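Local coordinates for flagellar basal body protein (Helicobacter pylori, PDB 5NPY) that probably assembles as a FlgE-type subunit of the flagellar hook, the curved joint that links the rotary motor to the filament, at residues K151-G155 with T156-T160. Residues are numbered along the deposited sequence; the frame is centred on the assembly and turned at random.
Sequences KIKDG and TLNST
Lys153 and Thr156 face each other across the turn of a short beta hairpin, in which the weakly bonded strand 152-153 turns back on strand 156-157 through Asp154 and Gly155. Both turn residues have positive phi and psi, close to a type I' turn. Pairing is supported by backbone bonds from Lys153 N to Thr156 O (2.9 Å) and from Asn158 N to Lys151 O (2.8 Å). Ile152 and Leu157 form the non-hydrogen-bonded pair between them; both also touch Val502 of strand 499-509. The hairpin lies in the region matching the D1 domain of FlgE/F/G proteins, where strand 156-157 runs parallel to strand 184-185, Gly155 and Leu157 bonding through the backbone to Thr184.

The Lys151 side chain runs along the second arm. Its CB lies 3.7 Å from the backbone Asn158 O, and CG follows past the same oxygen. CD lies 3.0 Å from Thr160 OG1, a close carbon-oxygen approach. A bend at chi3 (-108°) keeps CE beside that hydroxyl, to which NZ makes a weak bond of 3.2 Å. The ammonium has stronger partners: salt bridges to Asp165 and Glu500. Asp165 also binds Thr160 OG1, so one carboxylate joins both side chains.

At the turn, Lys153 O accepts twice from one residue. Thr156 N comes in at 3.1 Å from above the carbonyl plane (C=O...N 114°), whereas Thr156 OG1 donates at 2.6 Å, almost collinear with the C=O bond (169°).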
loop_
_atom_site.group_PDB
_atom_site.type_symbol
_atom_site.label_atom_id
_atom_site.label_comp_id
_atom_site.label_asym_id
_atom_site.label_seq_id
_atom_site.Cartn_x
_atom_site.Cartn_y
_atom_site.Cartn_z
ATOM N N LYS A 151 -10.658 16.010 -17.855
ATOM C CA LYS A 151 -9.762 16.022 -16.713
ATOM C C LYS A 151 -8.928 17.287 -16.628
ATOM O O LYS A 151 -8.177 17.439 -15.664
ATOM C CB LYS A 151 -8.818 14.814 -16.758
ATOM C CG LYS A 151 -9.519 13.485 -16.758
ATOM C CD LYS A 151 -8.657 12.456 -16.093
ATOM C CE LYS A 151 -8.097 11.488 -17.092
ATOM N NZ LYS A 151 -6.869 10.828 -16.558
ATOM N N ILE A 152 -9.008 18.172 -17.614
ATOM C CA ILE A 152 -8.209 19.392 -17.633
ATOM C C ILE A 152 -9.106 20.546 -17.221
ATOM O O ILE A 152 -10.053 20.899 -17.932
ATOM C CB ILE A 152 -7.564 19.658 -19.000
ATOM C CG1 ILE A 152 -6.382 18.716 -19.246
ATOM C CG2 ILE A 152 -7.071 21.093 -19.064
ATOM C CD1 ILE A 152 -6.757 17.343 -19.717
ATOM N N LYS A 153 -8.796 21.133 -16.070
ATOM C CA LYS A 153 -9.489 22.298 -15.538
ATOM C C LYS A 153 -8.432 23.312 -15.148
ATOM O O LYS A 153 -7.612 23.033 -14.266
ATOM C CB LYS A 153 -10.355 21.935 -14.313
ATOM C CG LYS A 153 -11.279 20.727 -14.480
ATOM C CD LYS A 153 -12.231 20.905 -15.663
ATOM C CE LYS A 153 -12.623 19.569 -16.287
ATOM N NZ LYS A 153 -13.077 19.745 -17.695
ATOM N N ASP A 154 -8.427 24.462 -15.828
ATOM C CA ASP A 154 -7.644 25.622 -15.396
ATOM C C ASP A 154 -6.140 25.395 -15.574
ATOM O O ASP A 154 -5.337 25.673 -14.680
ATOM C CB ASP A 154 -7.969 25.990 -13.947
ATOM C CG ASP A 154 -9.381 26.526 -13.790
ATOM O OD1 ASP A 154 -9.736 27.496 -14.489
ATOM O OD2 ASP A 154 -10.136 25.959 -12.970
ATOM N N GLY A 155 -5.757 24.886 -16.739
ATOM C CA GLY A 155 -4.361 24.543 -16.945
ATOM C C GLY A 155 -3.810 23.542 -15.956
ATOM O O GLY A 155 -2.598 23.507 -15.735
ATOM N N THR A 156 -4.670 22.734 -15.336
ATOM C CA THR A 156 -4.245 21.698 -14.407
ATOM C C THR A 156 -5.003 20.416 -14.710
ATOM O O THR A 156 -6.208 20.439 -14.985
ATOM C CB THR A 156 -4.486 22.073 -12.924
ATOM O OG1 THR A 156 -5.886 21.996 -12.629
ATOM C CG2 THR A 156 -3.976 23.473 -12.587
ATOM N N LEU A 157 -4.296 19.299 -14.652
ATOM C CA LEU A 157 -4.936 18.006 -14.786
ATOM C C LEU A 157 -5.446 17.565 -13.421
ATOM O O LEU A 157 -4.791 17.787 -12.396
ATOM C CB LEU A 157 -3.967 16.970 -15.368
ATOM C CG LEU A 157 -4.530 15.571 -15.656
ATOM C CD1 LEU A 157 -3.778 14.897 -16.781
ATOM C CD2 LEU A 157 -4.514 14.673 -14.424
ATOM N N ASN A 158 -6.628 16.953 -13.418
ATOM C CA ASN A 158 -7.252 16.422 -12.214
ATOM C C ASN A 158 -7.323 14.908 -12.345
ATOM O O ASN A 158 -8.024 14.385 -13.221
ATOM C CB ASN A 158 -8.636 17.037 -11.988
ATOM C CG ASN A 158 -8.557 18.496 -11.575
ATOM O OD1 ASN A 158 -7.535 19.148 -11.774
ATOM N ND2 ASN A 158 -9.634 19.012 -10.994
ATOM N N SER A 159 -6.598 14.221 -11.467
ATOM C CA SER A 159 -6.410 12.778 -11.543
ATOM C C SER A 159 -7.733 12.016 -11.527
ATOM O O SER A 159 -8.699 12.406 -10.864
ATOM C CB SER A 159 -5.555 12.320 -10.362
ATOM O OG SER A 159 -4.996 11.040 -10.590
ATOM N N THR A 160 -7.759 10.899 -12.254
ATOM C CA THR A 160 -8.833 9.920 -12.151
ATOM C C THR A 160 -8.225 8.524 -12.117
ATOM O O THR A 160 -7.019 8.341 -12.307
ATOM C CB THR A 160 -9.841 10.021 -13.308
ATOM O OG1 THR A 160 -9.155 9.892 -14.558
ATOM C CG2 THR A 160 -10.591 11.337 -13.271
#